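Local coordinates for protein aminoglycoside N(3)-acetyltransferase III (Serratia marcescens, PDB 7LAO) that transfers an acetyl group from acetyl-CoA to the 3-amino group of 2-deoxystreptamine aminoglycosides such as gentamicin, giving resistance to these antibiotics, at residues A112-S115 with A120-V123; M58-W63 with P97-L102; H136-A141 with M190-P195. All blocks are in the same frame, centred on the assembly; numbering follows the deposited sequence.

Contact 1: residues A112-S115 with A120-V123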
loop_
_atom_site.group_PDB
_atom_site.type_symbol
_atom_site.label_atom_id
_atom_site.label_comp_id
_atom_site.label_asym_id
_atom_site.label_seq_id
_atom_site.Cartn_x
_atom_site.Cartn_y
_atom_site.Cartn_z
ATOM N N ALA A 112 -5.505 -7.334 -14.221
ATOM C CA ALA A 112 -4.723 -6.891 -13.075
ATOM C C ALA A 112 -3.352 -7.553 -13.110
ATOM O O ALA A 112 -3.185 -8.637 -13.660
ATOM C CB ALA A 112 -5.425 -7.217 -11.744
ATOM N N ARG A 113 -2.347 -6.861 -12.560
ATOM C CA ARG A 113 -0.996 -7.402 -12.478
ATOM C C ARG A 113 -0.523 -7.268 -11.041
ATOM O O ARG A 113 -1.052 -6.466 -10.270
ATOM C CB ARG A 113 -0.029 -6.671 -13.426
ATOM C CG ARG A 113 -0.630 -6.382 -14.810
ATOM C CD ARG A 113 0.459 -5.857 -15.827
ATOM N NE ARG A 113 1.475 -6.881 -16.074
ATOM C CZ ARG A 113 1.406 -7.852 -16.991
ATOM N NH1 ARG A 113 0.343 -7.988 -17.785
ATOM N NH2 ARG A 113 2.412 -8.716 -17.091
ATOM N N ARG A 114 0.472 -8.064 -10.680
ATOM C CA ARG A 114 0.947 -8.106 -9.303
ATOM C C ARG A 114 2.458 -8.020 -9.309
ATOM O O ARG A 114 3.104 -8.606 -10.172
ATOM C CB ARG A 114 0.531 -9.401 -8.572
ATOM C CG ARG A 114 0.724 -9.329 -7.082
ATOM C CD ARG A 114 0.385 -10.675 -6.459
ATOM N NE ARG A 114 0.362 -10.656 -4.987
ATOM C CZ ARG A 114 -0.116 -11.678 -4.278
ATOM N NH1 ARG A 114 -0.620 -12.711 -4.925
ATOM N NH2 ARG A 114 -0.134 -11.657 -2.946
ATOM N N SER A 115 3.012 -7.285 -8.352
ATOM C CA SER A 115 4.458 -7.119 -8.313
ATOM C C SER A 115 5.121 -8.315 -7.622
ATOM O O SER A 115 4.500 -9.045 -6.845
ATOM C CB SER A 115 4.796 -5.795 -7.613
ATOM O OG SER A 115 4.881 -5.962 -6.221
ATOM N N ALA A 120 6.284 -7.067 0.001
ATOM C CA ALA A 120 5.753 -5.735 -0.280
ATOM C C ALA A 120 4.873 -5.728 -1.519
ATOM O O ALA A 120 4.587 -4.671 -2.068
ATOM C CB ALA A 120 6.893 -4.735 -0.433
ATOM N N SER A 121 4.431 -6.899 -1.959
ATOM C CA SER A 121 3.738 -7.043 -3.232
ATOM C C SER A 121 2.612 -6.032 -3.432
ATOM O O SER A 121 1.798 -5.768 -2.529
ATOM C CB SER A 121 3.190 -8.466 -3.307
ATOM O OG SER A 121 2.481 -8.660 -4.502
ATOM N N MET A 122 2.544 -5.487 -4.638
ATOM C CA MET A 122 1.532 -4.506 -5.004
ATOM C C MET A 122 0.680 -5.060 -6.135
ATOM O O MET A 122 1.172 -5.813 -6.962
ATOM C CB MET A 122 2.169 -3.193 -5.483
ATOM C CG MET A 122 3.117 -2.596 -4.492
ATOM S SD MET A 122 2.243 -1.615 -3.234
ATOM C CE MET A 122 3.659 -1.246 -2.213
ATOM N N VAL A 123 -0.598 -4.671 -6.173
ATOM C CA VAL A 123 -1.490 -5.052 -7.260
ATOM C C VAL A 123 -1.860 -3.748 -7.945
ATOM O O VAL A 123 -2.056 -2.721 -7.270
ATOM C CB VAL A 123 -2.744 -5.832 -6.770
ATOM C CG1 VAL A 123 -3.529 -5.015 -5.656
ATOM C CG2 VAL A 123 -3.685 -6.106 -7.907
#
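Ala112 and Val123 meet where a short beta hairpin begins, with strand 113-114 at the edge of a mixed sheet and strand 122-125 next to it. The chain directions, 163° apart, mark the pairing as antiparallel. Ala112 makes only a loose apolar contact, its CB lying 4.4 Å from Val123 CG2. Arg113 takes part through its backbone: its O receives a CA-H...O contact from Val123 CA at 3.4 Å, while its side chain leads away over helix 129-133. Arg114 and Val123 form a non-hydrogen-bonded pair, and both side chains point to the face packed by helix 102-108. With CG anti to the backbone N (chi1 -167°) and the rest of the chain extended, Arg114 runs past Ser121, and its NE donates to Ser121 OG over 3.0 Å, 21° out of the guanidinium plane. The outer nitrogens bind carbonyls beyond the hairpin: NH1 those of Leu90 and Ser93, NH2 those of Ser62 and Gly94. Five hydrogen bonds thus hold this buried guanidinium and fix its rotation.

Ser115 closes the pairing with three bonds. Its N gives a short 2.7 Å bond to Met122 O, and its O receives Ser121 OG at 3.1 Å, so that Ser121 OG accepts from Arg114 and donates to Ser115. The hydroxyl of Ser115, placed between its own backbone N and carbonyl carbon, also bonds His136 ND1, and its OG accepts a hydrogen bond from Met122 N at 2.9 Å.

Contact 2: residues M58-W63 with P97-L102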
loop_
_atom_site.group_PDB
_atom_site.type_symbol
_atom_site.label_atom_id
_atom_site.label_comp_id
_atom_site.label_asym_id
_atom_site.label_seq_id
_atom_site.Cartn_x
_atom_site.Cartn_y
_atom_site.Cartn_z
ATOM N N MET A 58 -4.747 0.795 -7.648
ATOM C CA MET A 58 -3.586 0.156 -7.066
ATOM C C MET A 58 -3.846 -0.205 -5.620
ATOM O O MET A 58 -4.596 0.483 -4.902
ATOM C CB MET A 58 -2.386 1.088 -7.152
ATOM C CG MET A 58 -1.075 0.500 -6.676
ATOM S SD MET A 58 0.291 1.700 -7.036
ATOM C CE MET A 58 1.653 0.952 -6.137
ATOM N N GLY A 59 -3.193 -1.259 -5.169
ATOM C CA GLY A 59 -3.421 -1.702 -3.806
ATOM C C GLY A 59 -2.178 -2.358 -3.262
ATOM O O GLY A 59 -1.349 -2.891 -4.018
ATOM N N TYR A 60 -2.071 -2.370 -1.936
ATOM C CA TYR A 60 -0.922 -2.953 -1.245
ATOM C C TYR A 60 -1.292 -4.364 -0.820
ATOM O O TYR A 60 -1.934 -4.574 0.209
ATOM C CB TYR A 60 -0.539 -2.071 -0.068
ATOM C CG TYR A 60 0.707 -2.382 0.695
ATOM C CD1 TYR A 60 1.694 -3.256 0.207
ATOM C CD2 TYR A 60 0.900 -1.802 1.938
ATOM C CE1 TYR A 60 2.842 -3.523 0.957
ATOM C CE2 TYR A 60 2.027 -2.058 2.694
ATOM C CZ TYR A 60 3.004 -2.902 2.204
ATOM O OH TYR A 60 4.115 -3.148 2.973
ATOM N N ALA A 61 -0.881 -5.354 -1.629
ATOM C CA ALA A 61 -1.393 -6.714 -1.447
ATOM C C ALA A 61 -0.549 -7.520 -0.464
ATOM O O ALA A 61 -1.085 -8.253 0.373
ATOM C CB ALA A 61 -1.454 -7.448 -2.791
ATOM N N SER A 62 0.768 -7.446 -0.594
ATOM C CA SER A 62 1.677 -8.187 0.297
ATOM C C SER A 62 1.333 -9.678 0.161
ATOM O O SER A 62 0.934 -10.131 -0.926
ATOM C CB SER A 62 1.608 -7.630 1.713
ATOM O OG SER A 62 2.362 -8.446 2.614
ATOM N N TRP A 63 1.431 -10.462 1.229
ATOM C CA TRP A 63 1.306 -11.910 1.103
ATOM C C TRP A 63 0.869 -12.486 2.443
ATOM O O TRP A 63 1.455 -12.146 3.475
ATOM C CB TRP A 63 2.661 -12.490 0.659
ATOM C CG TRP A 63 2.719 -13.988 0.352
ATOM C CD1 TRP A 63 1.681 -14.816 0.056
ATOM C CD2 TRP A 63 3.900 -14.797 0.338
ATOM N NE1 TRP A 63 2.143 -16.108 -0.164
ATOM C CE2 TRP A 63 3.505 -16.118 0.005
ATOM C CE3 TRP A 63 5.258 -14.534 0.563
ATOM C CZ2 TRP A 63 4.413 -17.165 -0.094
ATOM C CZ3 TRP A 63 6.163 -15.573 0.454
ATOM C CH2 TRP A 63 5.736 -16.878 0.129
ATOM N N PRO A 97 -4.138 -10.360 4.921
ATOM C CA PRO A 97 -5.479 -9.885 5.319
ATOM C C PRO A 97 -5.485 -8.535 6.025
ATOM O O PRO A 97 -6.504 -7.832 5.970
ATOM C CB PRO A 97 -5.986 -10.997 6.250
ATOM C CG PRO A 97 -5.139 -12.195 5.920
ATOM C CD PRO A 97 -3.804 -11.658 5.534
ATOM N N GLY A 98 -4.384 -8.144 6.676
ATOM C CA GLY A 98 -4.371 -6.896 7.416
ATOM C C GLY A 98 -4.484 -5.655 6.555
ATOM O O GLY A 98 -4.790 -4.583 7.080
ATOM N N PHE A 99 -4.237 -5.768 5.250
ATOM C CA PHE A 99 -4.331 -4.640 4.334
ATOM C C PHE A 99 -5.670 -4.585 3.602
ATOM O O PHE A 99 -5.868 -3.679 2.773
ATOM C CB PHE A 99 -3.172 -4.671 3.315
ATOM C CG PHE A 99 -1.810 -4.561 3.948
ATOM C CD1 PHE A 99 -1.667 -4.003 5.221
ATOM C CD2 PHE A 99 -0.676 -5.007 3.280
ATOM C CE1 PHE A 99 -0.418 -3.881 5.820
ATOM C CE2 PHE A 99 0.587 -4.904 3.859
ATOM C CZ PHE A 99 0.728 -4.348 5.129
ATOM N N GLY A 100 -6.589 -5.495 3.901
ATOM C CA GLY A 100 -7.971 -5.434 3.442
ATOM C C GLY A 100 -8.373 -6.485 2.417
ATOM O O GLY A 100 -7.593 -6.868 1.535
ATOM N N LEU A 101 -9.633 -6.920 2.500
ATOM C CA LEU A 101 -10.147 -7.921 1.580
ATOM C C LEU A 101 -10.206 -7.411 0.144
ATOM O O LEU A 101 -10.268 -8.215 -0.791
ATOM C CB LEU A 101 -11.534 -8.360 2.048
ATOM C CG LEU A 101 -12.299 -9.387 1.211
ATOM C CD1 LEU A 101 -11.406 -10.603 0.945
ATOM C CD2 LEU A 101 -13.651 -9.788 1.863
ATOM N N LEU A 102 -10.212 -6.096 -0.045
ATOM C CA LEU A 102 -10.300 -5.530 -1.382
ATOM C C LEU A 102 -9.127 -5.944 -2.268
ATOM O O LEU A 102 -9.300 -6.080 -3.488
ATOM C CB LEU A 102 -10.352 -4.007 -1.303
ATOM C CG LEU A 102 -10.738 -3.304 -2.605
ATOM C CD1 LEU A 102 -12.171 -3.695 -2.903
ATOM C CD2 LEU A 102 -10.642 -1.784 -2.397
#
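Tyr60 and Phe99 form an offset (parallel-displaced) stack that joins the end of strand 56-60 to the 3-10 turn 97-99 preceding helix 102-108. Ring centroids lie 4.3 Å apart and the planes are inclined by 21°. The overlap is partial because Phe99 CE2 sits over one face of Tyr60 toward the rim, 3.4 Å from Tyr60 CE2. In return, Tyr60 CD2 lies over a face of Phe99.

The torsions explain the meeting. Tyr60 has CG anti to the backbone N (chi1 -173°), which carries its ring alongside its own carbonyl. Phe99 has CG anti to its carbonyl carbon (chi1 -62°), which puts its ring beside the Tyr60 carbonyl, with Phe99 CD2 3.3 Å from Tyr60 O. Ser62 adds a second apolar touch, its CB 3.6 Å from Phe99 CE2 in an oblique approach, while its OG is turned to the carbonyl of Asp119. Tyr96 meets the Phe99 ring edge-to-face, extending the aromatic group.

Beyond the stack, Tyr60 OH makes a weak hydrogen bond to a buffer molecule, EPE, probably from the crystallisation liquor. The turn carrying Phe99 is itself closed by Gly100 N bonding Pro97 O at 3.1 Å.

Contact 3: residues H136-A141 with M190-P195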
loop_
_atom_site.group_PDB
_atom_site.type_symbol
_atom_site.label_atom_id
_atom_site.label_comp_id
_atom_site.label_asym_id
_atom_site.label_seq_id
_atom_site.Cartn_x
_atom_site.Cartn_y
_atom_site.Cartn_z
ATOM N N HIS A 136 10.383 -4.639 -8.946
ATOM C CA HIS A 136 10.041 -4.569 -7.511
ATOM C C HIS A 136 10.996 -5.535 -6.815
ATOM O O HIS A 136 10.697 -6.717 -6.658
ATOM C CB HIS A 136 8.591 -4.875 -7.170
ATOM C CG HIS A 136 8.174 -4.355 -5.817
ATOM N ND1 HIS A 136 6.905 -4.534 -5.289
ATOM C CD2 HIS A 136 8.865 -3.643 -4.883
ATOM C CE1 HIS A 136 6.847 -3.987 -4.091
ATOM N NE2 HIS A 136 8.011 -3.428 -3.823
ATOM N N ARG A 137 12.156 -5.014 -6.432
ATOM C CA ARG A 137 13.269 -5.828 -5.974
ATOM C C ARG A 137 13.400 -5.826 -4.460
ATOM O O ARG A 137 13.003 -4.881 -3.766
ATOM C CB ARG A 137 14.588 -5.348 -6.599
ATOM C CG ARG A 137 14.470 -4.737 -8.002
ATOM C CD ARG A 137 15.838 -4.511 -8.635
ATOM N NE ARG A 137 15.795 -3.720 -9.868
ATOM C CZ ARG A 137 15.668 -4.225 -11.097
ATOM N NH1 ARG A 137 15.554 -5.541 -11.282
ATOM N NH2 ARG A 137 15.644 -3.410 -12.152
ATOM N N LEU A 138 13.990 -6.907 -3.955
ATOM C CA LEU A 138 14.416 -6.920 -2.567
ATOM C C LEU A 138 15.349 -5.747 -2.296
ATOM O O LEU A 138 16.275 -5.491 -3.065
ATOM C CB LEU A 138 15.125 -8.223 -2.246
ATOM C CG LEU A 138 14.196 -9.419 -2.322
ATOM C CD1 LEU A 138 14.934 -10.619 -1.819
ATOM C CD2 LEU A 138 12.919 -9.140 -1.512
ATOM N N GLY A 139 15.118 -5.044 -1.177
ATOM C CA GLY A 139 15.834 -3.825 -0.878
ATOM C C GLY A 139 15.209 -2.577 -1.468
ATOM O O GLY A 139 15.736 -1.475 -1.271
ATOM N N GLN A 140 14.126 -2.717 -2.214
ATOM C CA GLN A 140 13.408 -1.597 -2.794
ATOM C C GLN A 140 11.931 -1.794 -2.534
ATOM O O GLN A 140 11.092 -1.737 -3.433
ATOM C CB GLN A 140 13.719 -1.449 -4.286
ATOM C CG GLN A 140 15.207 -1.290 -4.572
ATOM C CD GLN A 140 15.516 -0.884 -6.002
ATOM O OE1 GLN A 140 14.975 -1.449 -6.964
ATOM N NE2 GLN A 140 16.391 0.122 -6.147
ATOM N N ALA A 141 11.604 -2.066 -1.270
ATOM C CA ALA A 141 10.230 -2.408 -0.920
ATOM C C ALA A 141 9.283 -1.231 -1.147
ATOM O O ALA A 141 8.283 -1.348 -1.877
ATOM C CB ALA A 141 10.166 -2.874 0.539
ATOM N N MET A 190 13.515 -13.685 1.717
ATOM C CA MET A 190 12.326 -14.008 0.944
ATOM C C MET A 190 12.628 -15.056 -0.123
ATOM O O MET A 190 13.680 -14.992 -0.777
ATOM C CB MET A 190 11.729 -12.773 0.254
ATOM C CG MET A 190 11.360 -11.574 1.143
ATOM S SD MET A 190 9.974 -11.843 2.283
ATOM C CE MET A 190 8.723 -12.519 1.242
ATOM N N PRO A 191 11.703 -16.000 -0.352
ATOM C CA PRO A 191 11.845 -16.960 -1.456
ATOM C C PRO A 191 11.624 -16.308 -2.813
ATOM O O PRO A 191 10.489 -15.993 -3.191
ATOM C CB PRO A 191 10.758 -17.998 -1.142
ATOM C CG PRO A 191 9.715 -17.235 -0.402
ATOM C CD PRO A 191 10.449 -16.204 0.404
ATOM N N MET A 192 12.711 -16.127 -3.570
ATOM C CA MET A 192 12.659 -15.595 -4.926
ATOM C C MET A 192 12.521 -16.728 -5.960
ATOM O O MET A 192 12.472 -17.908 -5.618
ATOM C CB MET A 192 13.905 -14.760 -5.211
ATOM C CG MET A 192 13.999 -13.465 -4.433
ATOM S SD MET A 192 12.551 -12.389 -4.620
ATOM C CE MET A 192 11.816 -12.757 -3.076
ATOM N N LEU A 193 12.462 -16.363 -7.247
ATOM C CA LEU A 193 12.310 -17.324 -8.339
ATOM C C LEU A 193 13.445 -17.229 -9.361
ATOM O O LEU A 193 13.351 -17.854 -10.421
ATOM C CB LEU A 193 10.942 -17.134 -9.027
ATOM C CG LEU A 193 10.363 -18.002 -10.170
ATOM C CD1 LEU A 193 10.771 -19.470 -10.041
ATOM C CD2 LEU A 193 8.839 -17.877 -10.296
ATOM N N GLY A 194 14.522 -16.492 -9.048
ATOM C CA GLY A 194 15.653 -16.203 -9.919
ATOM C C GLY A 194 15.770 -16.861 -11.294
ATOM O O GLY A 194 14.866 -16.785 -12.135
ATOM N N PRO A 195 16.946 -17.475 -11.583
ATOM C CA PRO A 195 17.174 -18.158 -12.863
ATOM C C PRO A 195 16.419 -19.485 -13.007
ATOM O O PRO A 195 17.004 -20.514 -13.341
ATOM C CB PRO A 195 18.688 -18.370 -12.885
ATOM C CG PRO A 195 19.156 -18.194 -11.487
ATOM C CD PRO A 195 18.183 -17.292 -10.804
#
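No flat group takes part where Leu138, presented by a type II beta turn, packs on Met190 and Met192, but the loop that carries the turn is braced by one, the imidazole of His136. At the edge of that ring, in its plane, lie Gln140 O and the carbonyl carbon of Ala141. From the same edge NE2 donates to Ala141 O over 2.9 Å with an N-H...O angle of 153°, the acceptor standing 18° out of the ring plane. The other nitrogen is engaged as well, so the ring's rotation is fixed at both. His117 meets it with the planes at about 40°.

Between these ends the turn runs from Arg137 to Gln140, with Gln140 N bonded to Arg137 O at 2.9 Å and Gly139 at the third position. Leu138, the second residue of the turn, is thrust toward strand 185-192, which pairs with strand 200-207 in a two-stranded antiparallel sheet.

The contact is wholly apolar and small, 125 Å² summed over both sides. The Leu138 and Met190 side chains cross obliquely, with Leu138 CD2 3.9 Å from Met190 CG, after which the bent Met190 chain leads away. The same CD2 methyl also touches CE of Met192. Met192 meets Leu138 tip to tip: bends at chi2 and chi3 bring SD and CE against the end of Leu138, and SD lies 4.1 Å from Leu138 CG. Glu202 and Ala204 of the paired strand also touch Leu138, while Pro118 packs on both methionines. The contact thus joins the turn of 137-140 to the hairpin of strands 185-192 and 200-207. Leu138 CD1 lies 4.0 Å from both CG and CE of Met192.

Overall arrangement
Contact 1 lies between the other two: its centre is about 10 Å from that of contact 2 and about 13 Å from that of contact 3, while contacts 2 and 3 are about 19 Å apart, centre to centre. Contacts 1 and 2 share the mixed sheet through neighbouring strands 122-125 and 56-60, and Ser62 ties them twice, its O to Arg114 NH2 at 2.7 Å and its N to Ser121 O at 2.8 Å. Contact 3 joins through Ser115 OG and His136 ND1, 2.6 Å apart. Contacts 2 and 3 meet by packing of Trp63 on Met190 and Pro191. Bound EPE, about 3 Å from the nearest side-chain atoms of Tyr60 and Ala120, may mark a pocket.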